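Long-range contact in eukaryotic translation initiation factor 2A (Schizosaccharomyces pombe, PDB 3WJ9), which probably directs initiator methionyl-tRNA to 40S ribosomal subunits in early protein synthesis on a few specific mRNAs, with a beta-propeller part present here: residues A[3-13]-A[17-29]. Residues are numbered along the deposited sequence; the frame is centred on the assembly and turned at random.
Sequences QKSQFAYRSSK and LVNASENYASPPK
Gln-6 and Asn-19 face each other as a non-hydrogen-bonded antiparallel pair, their CA atoms 4.3 Å apart, and the Gln-6 side chain can be traced outward over strand 15-19. Its CB and CG both touch Asn-19 OD1, and CD lies 3.5 Å from the same oxygen; because CG is anti to the backbone N (chi1 -176°) and the chain stays extended, the amide is carried across Leu-17. There OE1 lies 3.4 Å from Leu-17 CB and equally near CD1, while NE2 makes a weak, bent bond (122° at the hydrogen) to Asn-19 OD1. NE2 has its stronger partner in Thr-62 O, and OE1 is hydrogen-bonded to Tyr-42 OH. Cut back to an alanine, this position would probably leave Thr-62 O and Tyr-42 OH without these partners and open a gap beside Leu-17.

Phe-7 and Val-18 form the adjoining hydrogen-bonded pair, evidenced by Val-18 N to Phe-7 O at 2.8 Å and the reciprocal Phe-7 N to Val-18 O at 3.1 Å. On that face Val-18 CB sits 3.8 Å from the Phe-7 ring centroid, a CH-pi contact over the ring face, and CG2 reaches Tyr-9 CE1. Beyond the strand, Lys-4 NZ makes a loose salt bridge to Glu-22 OE2 (3.4 Å). This register defines an antiparallel beta hairpin; with strand 401-406 pairing on the other side of strand 6-11, N- and C-terminal strands share one sheet, the closure typical of beta-propellers.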
loop_
_atom_site.group_PDB
_atom_site.type_symbol
_atom_site.label_atom_id
_atom_site.label_comp_id
_atom_site.label_asym_id
_atom_site.label_seq_id
_atom_site.Cartn_x
_atom_site.Cartn_y
_atom_site.Cartn_z
ATOM N N GLN A 3 -0.241 -12.564 -20.124
ATOM C CA GLN A 3 0.689 -13.655 -20.369
ATOM C C GLN A 3 0.477 -14.769 -19.350
ATOM O O GLN A 3 -0.395 -15.619 -19.505
ATOM C CB GLN A 3 2.136 -13.157 -20.307
ATOM C CG GLN A 3 2.347 -11.954 -19.401
ATOM C CD GLN A 3 3.707 -11.313 -19.566
ATOM O OE1 GLN A 3 4.642 -11.929 -20.079
ATOM N NE2 GLN A 3 3.830 -10.069 -19.116
ATOM N N LYS A 4 1.309 -14.766 -18.318
ATOM C CA LYS A 4 1.159 -15.669 -17.189
ATOM C C LYS A 4 0.533 -14.937 -16.005
ATOM O O LYS A 4 0.909 -13.810 -15.690
ATOM C CB LYS A 4 2.519 -16.257 -16.809
ATOM C CG LYS A 4 3.577 -15.199 -16.546
ATOM C CD LYS A 4 4.938 -15.796 -16.239
ATOM C CE LYS A 4 5.558 -16.443 -17.464
ATOM N NZ LYS A 4 6.930 -16.947 -17.182
ATOM N N SER A 5 -0.437 -15.569 -15.355
ATOM C CA SER A 5 -1.074 -14.962 -14.190
ATOM C C SER A 5 -0.302 -15.311 -12.918
ATOM O O SER A 5 -0.764 -16.108 -12.106
ATOM C CB SER A 5 -2.532 -15.418 -14.070
ATOM O OG SER A 5 -3.214 -15.301 -15.307
ATOM N N GLN A 6 0.872 -14.706 -12.743
ATOM C CA GLN A 6 1.770 -15.092 -11.656
ATOM C C GLN A 6 1.416 -14.435 -10.327
ATOM O O GLN A 6 1.031 -13.267 -10.275
ATOM C CB GLN A 6 3.228 -14.764 -12.011
ATOM C CG GLN A 6 4.241 -15.238 -10.961
ATOM C CD GLN A 6 5.669 -14.801 -11.248
ATOM O OE1 GLN A 6 6.436 -14.504 -10.330
ATOM N NE2 GLN A 6 6.036 -14.770 -12.523
ATOM N N PHE A 7 1.547 -15.210 -9.257
ATOM C CA PHE A 7 1.456 -14.694 -7.899
ATOM C C PHE A 7 2.576 -15.302 -7.062
ATOM O O PHE A 7 3.203 -16.276 -7.475
ATOM C CB PHE A 7 0.088 -15.001 -7.282
ATOM C CG PHE A 7 -0.196 -16.470 -7.129
ATOM C CD1 PHE A 7 -0.830 -17.172 -8.140
ATOM C CD2 PHE A 7 0.154 -17.144 -5.969
ATOM C CE1 PHE A 7 -1.099 -18.521 -8.005
ATOM C CE2 PHE A 7 -0.111 -18.493 -5.828
ATOM C CZ PHE A 7 -0.741 -19.182 -6.848
ATOM N N ALA A 8 2.830 -14.726 -5.893
ATOM C CA ALA A 8 3.842 -15.258 -4.989
ATOM C C ALA A 8 3.193 -15.816 -3.734
ATOM O O ALA A 8 2.075 -15.442 -3.391
ATOM C CB ALA A 8 4.850 -14.184 -4.627
ATOM N N TYR A 9 3.894 -16.714 -3.053
ATOM C CA TYR A 9 3.408 -17.248 -1.789
ATOM C C TYR A 9 4.566 -17.476 -0.832
ATOM O O TYR A 9 5.682 -17.775 -1.253
ATOM C CB TYR A 9 2.636 -18.555 -2.003
ATOM C CG TYR A 9 3.511 -19.746 -2.334
ATOM C CD1 TYR A 9 3.862 -20.028 -3.645
ATOM C CD2 TYR A 9 3.978 -20.593 -1.334
ATOM C CE1 TYR A 9 4.660 -21.114 -3.953
ATOM C CE2 TYR A 9 4.776 -21.680 -1.632
ATOM C CZ TYR A 9 5.113 -21.937 -2.943
ATOM O OH TYR A 9 5.907 -23.019 -3.245
ATOM N N ARG A 10 4.292 -17.333 0.458
ATOM C CA ARG A 10 5.274 -17.649 1.481
ATOM C C ARG A 10 4.588 -18.267 2.688
ATOM O O ARG A 10 3.882 -17.587 3.429
ATOM C CB ARG A 10 6.057 -16.405 1.897
ATOM C CG ARG A 10 7.142 -16.687 2.924
ATOM C CD ARG A 10 7.861 -15.416 3.337
ATOM N NE ARG A 10 6.969 -14.474 4.004
ATOM C CZ ARG A 10 6.744 -14.458 5.314
ATOM N NH1 ARG A 10 7.353 -15.333 6.103
ATOM N NH2 ARG A 10 5.917 -13.565 5.836
ATOM N N SER A 11 4.785 -19.565 2.871
ATOM C CA SER A 11 4.244 -20.253 4.032
ATOM C C SER A 11 5.370 -20.548 5.010
ATOM O O SER A 11 6.544 -20.367 4.685
ATOM C CB SER A 11 3.532 -21.542 3.618
ATOM O OG SER A 11 4.433 -22.450 3.009
ATOM N N SER A 12 5.012 -21.004 6.206
ATOM C CA SER A 12 6.000 -21.377 7.214
ATOM C C SER A 12 6.902 -22.491 6.710
ATOM O O SER A 12 7.984 -22.729 7.246
ATOM C CB SER A 12 5.308 -21.815 8.506
ATOM O OG SER A 12 4.533 -22.982 8.294
ATOM N N LYS A 13 6.444 -23.163 5.662
ATOM C CA LYS A 13 7.104 -24.346 5.144
ATOM C C LYS A 13 7.909 -24.063 3.882
ATOM O O LYS A 13 8.974 -24.644 3.674
ATOM C CB LYS A 13 6.052 -25.423 4.891
ATOM C CG LYS A 13 6.162 -26.171 3.585
ATOM C CD LYS A 13 5.405 -27.467 3.733
ATOM C CE LYS A 13 5.332 -28.266 2.462
ATOM N NZ LYS A 13 4.224 -29.236 2.633
ATOM N N LEU A 17 7.216 -18.612 -6.390
ATOM C CA LEU A 17 6.390 -17.896 -7.346
ATOM C C LEU A 17 5.606 -18.931 -8.144
ATOM O O LEU A 17 6.095 -20.032 -8.381
ATOM C CB LEU A 17 7.254 -17.010 -8.250
ATOM C CG LEU A 17 8.344 -16.223 -7.506
ATOM C CD1 LEU A 17 9.142 -15.328 -8.446
ATOM C CD2 LEU A 17 7.748 -15.411 -6.367
ATOM N N VAL A 18 4.380 -18.595 -8.531
ATOM C CA VAL A 18 3.510 -19.558 -9.197
ATOM C C VAL A 18 2.868 -18.967 -10.445
ATOM O O VAL A 18 2.097 -18.013 -10.359
ATOM C CB VAL A 18 2.392 -20.056 -8.249
ATOM C CG1 VAL A 18 1.460 -21.005 -8.975
ATOM C CG2 VAL A 18 2.981 -20.731 -7.023
ATOM N N ASN A 19 3.191 -19.531 -11.605
ATOM C CA ASN A 19 2.569 -19.105 -12.852
ATOM C C ASN A 19 1.259 -19.857 -13.074
ATOM O O ASN A 19 1.260 -21.007 -13.514
ATOM C CB ASN A 19 3.524 -19.314 -14.030
ATOM C CG ASN A 19 4.715 -18.374 -13.988
ATOM O OD1 ASN A 19 4.611 -17.247 -13.508
ATOM N ND2 ASN A 19 5.852 -18.835 -14.496
ATOM N N ALA A 20 0.144 -19.199 -12.762
ATOM C CA ALA A 20 -1.173 -19.830 -12.796
ATOM C C ALA A 20 -1.584 -20.244 -14.206
ATOM O O ALA A 20 -2.397 -21.153 -14.380
ATOM C CB ALA A 20 -2.216 -18.900 -12.196
ATOM N N SER A 21 -1.029 -19.569 -15.208
ATOM C CA SER A 21 -1.288 -19.922 -16.598
ATOM C C SER A 21 -0.501 -21.170 -16.990
ATOM O O SER A 21 -0.786 -21.801 -18.006
ATOM C CB SER A 21 -0.922 -18.767 -17.529
ATOM O OG SER A 21 0.472 -18.750 -17.789
ATOM N N GLU A 22 0.466 -21.568 -16.168
ATOM C CA GLU A 22 1.410 -22.643 -16.517
ATOM C C GLU A 22 1.154 -24.018 -15.875
ATOM O O GLU A 22 2.053 -24.853 -15.799
ATOM C CB GLU A 22 2.848 -22.197 -16.238
ATOM C CG GLU A 22 3.552 -21.608 -17.448
ATOM C CD GLU A 22 4.893 -20.989 -17.103
ATOM O OE1 GLU A 22 5.792 -21.727 -16.650
ATOM O OE2 GLU A 22 5.048 -19.765 -17.289
ATOM N N ASN A 23 -0.063 -24.224 -15.391
ATOM C CA ASN A 23 -0.413 -25.309 -14.471
ATOM C C ASN A 23 0.229 -25.115 -13.101
ATOM O O ASN A 23 0.618 -26.079 -12.436
ATOM C CB ASN A 23 -0.022 -26.667 -15.059
ATOM C CG ASN A 23 -0.889 -27.062 -16.239
ATOM O OD1 ASN A 23 -0.458 -27.804 -17.120
ATOM N ND2 ASN A 23 -2.121 -26.563 -16.261
ATOM N N TYR A 24 0.350 -23.849 -12.711
ATOM C CA TYR A 24 0.797 -23.448 -11.382
ATOM C C TYR A 24 2.208 -23.919 -11.049
ATOM O O TYR A 24 2.458 -24.469 -9.978
ATOM C CB TYR A 24 -0.201 -23.942 -10.333
ATOM C CG TYR A 24 -1.564 -23.323 -10.519
ATOM C CD1 TYR A 24 -2.473 -23.861 -11.419
ATOM C CD2 TYR A 24 -1.932 -22.180 -9.823
ATOM C CE1 TYR A 24 -3.715 -23.292 -11.610
ATOM C CE2 TYR A 24 -3.173 -21.602 -10.007
ATOM C CZ TYR A 24 -4.062 -22.164 -10.900
ATOM O OH TYR A 24 -5.300 -21.596 -11.087
ATOM N N ALA A 25 3.133 -23.675 -11.973
ATOM C CA ALA A 25 4.532 -24.033 -11.778
ATOM C C ALA A 25 5.394 -22.793 -11.559
ATOM O O ALA A 25 5.060 -21.702 -12.014
ATOM C CB ALA A 25 5.043 -24.829 -12.966
ATOM N N SER A 26 6.509 -22.968 -10.857
ATOM C CA SER A 26 7.430 -21.865 -10.608
ATOM C C SER A 26 8.370 -21.668 -11.793
ATOM O O SER A 26 8.721 -22.631 -12.475
ATOM C CB SER A 26 8.236 -22.115 -9.330
ATOM O OG SER A 26 7.434 -21.915 -8.179
ATOM N N PRO A 27 8.768 -20.411 -12.052
ATOM C CA PRO A 27 9.749 -20.112 -13.101
ATOM C C PRO A 27 11.071 -20.838 -12.842
ATOM O O PRO A 27 11.607 -20.743 -11.740
ATOM C CB PRO A 27 9.911 -18.588 -13.016
ATOM C CG PRO A 27 9.384 -18.210 -11.668
ATOM C CD PRO A 27 8.300 -19.192 -11.372
ATOM N N PRO A 28 11.592 -21.540 -13.862
ATOM C CA PRO A 28 12.639 -22.571 -13.777
ATOM C C PRO A 28 13.873 -22.210 -12.949
ATOM O O PRO A 28 14.409 -23.079 -12.262
ATOM C CB PRO A 28 13.039 -22.780 -15.246
ATOM C CG PRO A 28 12.558 -21.559 -15.962
ATOM C CD PRO A 28 11.294 -21.192 -15.261
ATOM N N LYS A 29 14.314 -20.957 -13.007
ATOM C CA LYS A 29 15.562 -20.566 -12.357
ATOM C C LYS A 29 15.372 -20.115 -10.911
ATOM O O LYS A 29 16.231 -19.429 -10.361
ATOM C CB LYS A 29 16.241 -19.446 -13.149
ATOM C CG LYS A 29 16.506 -19.776 -14.605
ATOM C CD LYS A 29 17.538 -20.879 -14.741
ATOM C CE LYS A 29 17.840 -21.161 -16.202
ATOM N NZ LYS A 29 18.858 -22.233 -16.363
#